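Local coordinates for protein glucuronoarabinoxylan endo-1,4-beta-xylanase (Clostridium papyrosolvens, PDB 4FMV) that cleaves internal beta-1,4 linkages of xylan as a family 30 glycoside hydrolase, this chain being the catalytic part of a longer protein, at residues G27-D31 / Y32-S36; I250-S253 / M254-N258. All coordinates share one frame; numbering follows the deposited sequence.

Overall arrangement
Both contacts are local, each lying along one continuous piece of chain, and both involve outer helices of the (beta/alpha)8 barrel. Contact 1 starts helix 31-40, where Ser-30 OG accepts from a backbone amide, Val-33 N; contact 2 covers the C-terminal part of helix 240-255, where Ser-253 OG donates to a carbonyl, Ile-250 O. Their centres lie 29 Å apart, on opposite sides of the chain's centre. Contact 1 is partly buried, a buried apolar cluster of Ile-29, Val-33 and Met-34 beside polar side chains nearer the surface. Contact 2 is largely buried where the barrel meets the beta-rich side domain, Met-254 touching strands 11-22 and 311-318. In each, a water bridges an aspartate and a residue four positions on.

Contact 1: G27-D31 / Y32-S36; sequences GTISD and YVMNS
Ser-30 N-caps helix 31-40, an outer helix of the (beta/alpha)8 barrel, while Ile-29 and Met-34 on its apolar side meet as in a hydrophobic staple, the pairing of the residue before the cap with the fourth helical position. The capping bond runs from Val-33 N to Ser-30 OG at 3.1 Å and is fairly straight, with an N-H...O angle of 163°. The hydroxyl takes the crowded position between the backbone N and the carbonyl carbon (chi1 68°), which turns it forward over the first helical turn, where amide hydrogens lack carbonyl partners. The backbone then begins its i to i+4 pattern: Met-34 N donates to Ser-30 O over 3.2 Å, and Asn-35 N to Asp-31 O over 2.7 Å. Val-33 also closes on the cap through a methyl, CG2 lying 3.4 Å from Ser-30 OG.

The staple rests on one branch, Ile-29 CG2. It meets Met-34 CG at 3.7 Å and Val-33 CB at the same distance, each side chain crossing the isoleucine at about a right angle. Bends at chi2 and chi3 curl the methionine so that SD as well as CG faces this methyl. Ile-267, in a loop, packs on both Ile-29 and Val-33, continuing the apolar side inward. The preceding loop is tied to helix 67-78 by Asn-72, which bonds Gly-27 O through ND2 and Ile-29 N through OD1.

On the polar side, one turn of helix is spanned by water. The water donates to Asn-35 OD1, which also receives a weak hydrogen bond from Lys-79 NZ. At the other end of the bridge, the water oxygen lies 2.7 Å from Asp-31 OD1.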
ATOM      1  N   GLY A  27       1.140  -8.224  17.443  1.00 12.64           N
ATOM      2  CA  GLY A  27       2.184  -8.827  18.253  1.00 13.39           C
ATOM      3  C   GLY A  27       3.259  -9.394  17.335  1.00 13.32           C
ATOM      4  O   GLY A  27       3.633  -8.768  16.327  1.00  7.94           O
ATOM      5  N   THR A  28       3.749 -10.583  17.684  1.00 12.41           N
ATOM      6  CA  THR A  28       4.711 -11.292  16.859  1.00 13.94           C
ATOM      7  C   THR A  28       3.971 -12.281  15.975  1.00 15.99           C
ATOM      8  O   THR A  28       3.424 -13.278  16.465  1.00 13.16           O
ATOM      9  CB  THR A  28       5.715 -12.024  17.749  1.00 14.59           C
ATOM     10  OG1 THR A  28       6.306 -11.067  18.633  1.00 14.42           O
ATOM     11  CG2 THR A  28       6.820 -12.727  16.920  1.00 13.01           C
ATOM     12  N   ILE A  29       3.966 -12.009  14.666  1.00 15.23           N
ATOM     13  CA  ILE A  29       3.250 -12.856  13.719  1.00 12.26           C
ATOM     14  C   ILE A  29       4.050 -14.159  13.471  1.00 12.86           C
ATOM     15  O   ILE A  29       5.295 -14.138  13.462  1.00 11.46           O
ATOM     16  CB  ILE A  29       2.979 -12.103  12.418  1.00 10.09           C
ATOM     17  CG1 ILE A  29       2.109 -10.855  12.706  1.00 10.17           C
ATOM     18  CG2 ILE A  29       2.319 -12.999  11.422  1.00 10.45           C
ATOM     19  CD1 ILE A  29       1.643 -10.050  11.448  1.00  6.94           C
ATOM     20  N   SER A  30       3.341 -15.282  13.308  1.00  9.24           N
ATOM     21  CA  SER A  30       4.009 -16.582  13.136  1.00 13.90           C
ATOM     22  C   SER A  30       4.742 -16.698  11.796  1.00 13.31           C
ATOM     23  O   SER A  30       4.415 -16.003  10.827  1.00  8.77           O
ATOM     24  CB  SER A  30       2.996 -17.717  13.251  1.00 15.30           C
ATOM     25  OG  SER A  30       2.094 -17.703  12.148  1.00 14.77           O
ATOM     26  N   ASP A  31       5.729 -17.583  11.724  1.00 11.52           N
ATOM     27  CA  ASP A  31       6.322 -17.883  10.432  1.00 14.11           C
ATOM     28  C   ASP A  31       5.238 -18.357   9.475  1.00 12.97           C
ATOM     29  O   ASP A  31       5.261 -18.017   8.302  1.00 14.11           O
ATOM     30  CB  ASP A  31       7.400 -18.966  10.537  1.00 20.31           C
ATOM     31  CG  ASP A  31       8.794 -18.391  10.717  1.00 23.76           C
ATOM     32  OD1 ASP A  31       9.136 -17.384  10.054  1.00 21.55           O
ATOM     33  OD2 ASP A  31       9.543 -18.951  11.533  1.00 24.69           O
ATOM     34  N   TYR A  32       4.294 -19.156   9.970  1.00 10.77           N
ATOM     35  CA  TYR A  32       3.255 -19.713   9.105  1.00 12.78           C
ATOM     36  C   TYR A  32       2.520 -18.601   8.333  1.00 13.25           C
ATOM     37  O   TYR A  32       2.335 -18.654   7.102  1.00 10.82           O
ATOM     38  CB  TYR A  32       2.248 -20.497   9.961  1.00 14.62           C
ATOM     39  CG  TYR A  32       1.208 -21.281   9.188  1.00 17.72           C
ATOM     40  CD1 TYR A  32       1.366 -21.552   7.830  1.00 16.34           C
ATOM     41  CD2 TYR A  32       0.067 -21.770   9.826  1.00 16.04           C
ATOM     42  CE1 TYR A  32       0.424 -22.295   7.133  1.00 16.04           C
ATOM     43  CE2 TYR A  32      -0.879 -22.498   9.135  1.00 15.84           C
ATOM     44  CZ  TYR A  32      -0.696 -22.761   7.788  1.00 16.86           C
ATOM     45  OH  TYR A  32      -1.649 -23.492   7.114  1.00 16.34           O
ATOM     46  N   VAL A  33       2.068 -17.600   9.063  1.00 10.26           N
ATOM     47  CA  VAL A  33       1.282 -16.537   8.439  1.00  9.79           C
ATOM     48  C   VAL A  33       2.124 -15.672   7.492  1.00 12.47           C
ATOM     49  O   VAL A  33       1.687 -15.347   6.384  1.00 13.17           O
ATOM     50  CB  VAL A  33       0.606 -15.687   9.502  1.00  8.90           C
ATOM     51  CG1 VAL A  33      -0.001 -14.411   8.872  1.00  7.25           C
ATOM     52  CG2 VAL A  33      -0.465 -16.528  10.200  1.00  8.74           C
ATOM     53  N   MET A  34       3.335 -15.314   7.922  1.00 13.33           N
ATOM     54  CA  MET A  34       4.271 -14.559   7.073  1.00 11.81           C
ATOM     55  C   MET A  34       4.687 -15.348   5.826  1.00 11.65           C
ATOM     56  O   MET A  34       4.828 -14.771   4.735  1.00 12.01           O
ATOM     57  CB  MET A  34       5.502 -14.113   7.875  1.00  9.89           C
ATOM     58  CG  MET A  34       5.144 -13.164   9.020  1.00  8.72           C
ATOM     59  SD  MET A  34       4.220 -11.677   8.473  1.00 13.57           S
ATOM     60  CE  MET A  34       5.575 -10.713   7.785  1.00  8.63           C
ATOM     61  N   ASN A  35       4.857 -16.665   5.975  1.00 10.89           N
ATOM     62  CA  ASN A  35       5.196 -17.527   4.826  1.00 14.02           C
ATOM     63  C   ASN A  35       4.056 -17.614   3.834  1.00 12.57           C
ATOM     64  O   ASN A  35       4.275 -17.643   2.619  1.00 13.04           O
ATOM     65  CB  ASN A  35       5.623 -18.941   5.270  1.00 15.48           C
ATOM     66  CG  ASN A  35       6.961 -18.953   5.994  1.00 16.63           C
ATOM     67  OD1 ASN A  35       7.726 -17.985   5.926  1.00 18.16           O
ATOM     68  ND2 ASN A  35       7.251 -20.058   6.700  1.00 16.18           N
ATOM     69  N   SER A  36       2.826 -17.638   4.345  1.00 11.55           N
ATOM     70  CA  SER A  36       1.658 -17.663   3.468  1.00 10.28           C
ATOM     71  C   SER A  36       1.528 -16.345   2.707  1.00 10.77           C
ATOM     72  O   SER A  36       1.315 -16.336   1.493  1.00 12.71           O
ATOM     73  CB  SER A  36       0.376 -17.936   4.265  1.00  9.83           C
ATOM     74  OG  SER A  36       0.362 -19.252   4.810  1.00 10.92           O
TER
HETATM   75  O   HOH W   1       8.199 -16.301   7.734  1.00 15.25           O

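Contact 2: I250-S253 / M254-N258; sequences IHDS and MVTGN
The backbone of helix 240-255, which joins strands 227-232 and 261-266 in the (beta/alpha)8 barrel, passes from i to i+4 bonding to a wider i to i+5 bond, Gly-257 N to Asp-252 O at 2.9 Å. The regular bonds before it run from Met-254 N to Ile-250 O and, at 2.8 Å, from Val-255 N to His-251 O; after it, Asn-258 leaves helical geometry with positive phi. Ser-253 OG turns back to donate to Ile-250 O over 2.7 Å, so that carbonyl accepts two hydrogen bonds, one from a side chain and one from the Met-254 amide. With CG anti to the backbone N (chi1 164°), the His-251 ring lies alongside the next turn, and Val-255 CG2 sits over one face in a CH-pi contact, 4.0 Å from the centroid and 20° off the normal. Met-254 packs on Ile-16 and Phe-19 of strand 11-22 and on Tyr-316 of strand 311-318, joining barrel to side domain. Asp-252 OD2 forms a salt bridge with Lys-248, one turn back. Its other oxygen, OD1, accepts from a water 2.7 Å away that is also hydrogen-bonded to Thr-256 OG1.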
ATOM      1  N   ILE A 250      -8.315  -1.545  -5.856  1.00  5.79           N
ATOM      2  CA  ILE A 250      -6.895  -1.663  -6.172  1.00  5.52           C
ATOM      3  C   ILE A 250      -6.655  -1.284  -7.633  1.00  8.53           C
ATOM      4  O   ILE A 250      -5.710  -0.565  -7.949  1.00 11.54           O
ATOM      5  CB  ILE A 250      -6.327  -3.068  -5.865  1.00  7.86           C
ATOM      6  CG1 ILE A 250      -6.557  -3.421  -4.391  1.00  5.17           C
ATOM      7  CG2 ILE A 250      -4.840  -3.109  -6.186  1.00 10.06           C
ATOM      8  CD1 ILE A 250      -6.260  -4.913  -4.040  1.00  4.54           C
ATOM      9  N   HIS A 251      -7.531  -1.751  -8.514  1.00 11.34           N
ATOM     10  CA  HIS A 251      -7.501  -1.331  -9.915  1.00 12.50           C
ATOM     11  C   HIS A 251      -7.523   0.191 -10.021  1.00 11.96           C
ATOM     12  O   HIS A 251      -6.709   0.781 -10.739  1.00 11.69           O
ATOM     13  CB  HIS A 251      -8.690  -1.946 -10.670  1.00 12.74           C
ATOM     14  CG  HIS A 251      -8.975  -1.296 -11.989  1.00 12.88           C
ATOM     15  ND1 HIS A 251      -8.554  -1.833 -13.188  1.00 11.39           N
ATOM     16  CD2 HIS A 251      -9.646  -0.161 -12.296  1.00 12.00           C
ATOM     17  CE1 HIS A 251      -8.956  -1.053 -14.179  1.00 11.13           C
ATOM     18  NE2 HIS A 251      -9.618  -0.032 -13.668  1.00 10.36           N
ATOM     19  N   ASP A 252      -8.440   0.832  -9.297  1.00 12.38           N
ATOM     20  CA  ASP A 252      -8.599   2.291  -9.380  1.00 10.15           C
ATOM     21  C   ASP A 252      -7.350   3.009  -8.840  1.00 10.59           C
ATOM     22  O   ASP A 252      -6.926   4.028  -9.374  1.00 11.57           O
ATOM     23  CB  ASP A 252      -9.856   2.750  -8.620  1.00 12.44           C
ATOM     24  CG  ASP A 252     -11.173   2.437  -9.370  1.00 13.46           C
ATOM     25  OD1 ASP A 252     -11.181   2.450 -10.612  1.00 13.02           O
ATOM     26  OD2 ASP A 252     -12.214   2.184  -8.714  1.00 13.12           O
ATOM     27  N   SER A 253      -6.749   2.468  -7.787  1.00  9.91           N
ATOM     28  CA  SER A 253      -5.525   3.049  -7.229  1.00 11.22           C
ATOM     29  C   SER A 253      -4.378   2.988  -8.242  1.00 11.33           C
ATOM     30  O   SER A 253      -3.544   3.883  -8.283  1.00 11.44           O
ATOM     31  CB  SER A 253      -5.097   2.326  -5.940  1.00 13.25           C
ATOM     32  OG  SER A 253      -4.503   1.072  -6.234  1.00 11.72           O
ATOM     33  N   MET A 254      -4.343   1.920  -9.041  1.00 12.89           N
ATOM     34  CA  MET A 254      -3.330   1.743 -10.076  1.00 13.69           C
ATOM     35  C   MET A 254      -3.607   2.602 -11.303  1.00 15.07           C
ATOM     36  O   MET A 254      -2.701   3.235 -11.835  1.00 15.76           O
ATOM     37  CB  MET A 254      -3.255   0.265 -10.507  1.00 11.90           C
ATOM     38  CG  MET A 254      -2.684  -0.674  -9.441  1.00  8.30           C
ATOM     39  SD  MET A 254      -0.932  -0.387  -9.101  1.00 12.02           S
ATOM     40  CE  MET A 254      -0.918   0.270  -7.441  1.00  8.64           C
ATOM     41  N   VAL A 255      -4.863   2.605 -11.748  1.00 13.39           N
ATOM     42  CA  VAL A 255      -5.236   3.192 -13.037  1.00 13.36           C
ATOM     43  C   VAL A 255      -5.570   4.694 -12.937  1.00 15.29           C
ATOM     44  O   VAL A 255      -4.951   5.529 -13.600  1.00 18.93           O
ATOM     45  CB  VAL A 255      -6.352   2.362 -13.747  1.00 12.07           C
ATOM     46  CG1 VAL A 255      -6.924   3.123 -14.973  1.00 16.19           C
ATOM     47  CG2 VAL A 255      -5.810   0.980 -14.162  1.00 10.31           C
ATOM     48  N   THR A 256      -6.584   5.033 -12.153  1.00 13.13           N
ATOM     49  CA  THR A 256      -6.861   6.439 -11.857  1.00 13.97           C
ATOM     50  C   THR A 256      -5.819   7.096 -10.932  1.00 14.76           C
ATOM     51  O   THR A 256      -5.400   8.231 -11.166  1.00 15.99           O
ATOM     52  CB  THR A 256      -8.266   6.602 -11.275  1.00 11.24           C
ATOM     53  OG1 THR A 256      -9.191   6.101 -12.238  1.00 12.31           O
ATOM     54  CG2 THR A 256      -8.596   8.085 -11.040  1.00 12.29           C
ATOM     55  N   GLY A 257      -5.391   6.383  -9.893  1.00 13.52           N
ATOM     56  CA  GLY A 257      -4.472   6.964  -8.931  1.00 13.34           C
ATOM     57  C   GLY A 257      -3.021   7.004  -9.385  1.00 12.46           C
ATOM     58  O   GLY A 257      -2.234   7.824  -8.894  1.00 12.92           O
ATOM     59  N   ASN A 258      -2.662   6.138 -10.331  1.00 10.86           N
ATOM     60  CA  ASN A 258      -1.259   5.989 -10.756  1.00 11.00           C
ATOM     61  C   ASN A 258      -0.319   5.731  -9.577  1.00 11.49           C
ATOM     62  O   ASN A 258       0.859   6.091  -9.586  1.00 12.99           O
ATOM     63  CB  ASN A 258      -0.774   7.178 -11.593  1.00 13.53           C
ATOM     64  CG  ASN A 258      -1.376   7.187 -12.984  1.00 17.90           C
ATOM     65  OD1 ASN A 258      -0.882   6.524 -13.897  1.00 17.58           O
ATOM     66  ND2 ASN A 258      -2.459   7.930 -13.151  1.00 21.15           N
TER
HETATM   67  O   HOH W   2      -9.593   3.636 -12.444  1.00 13.27           O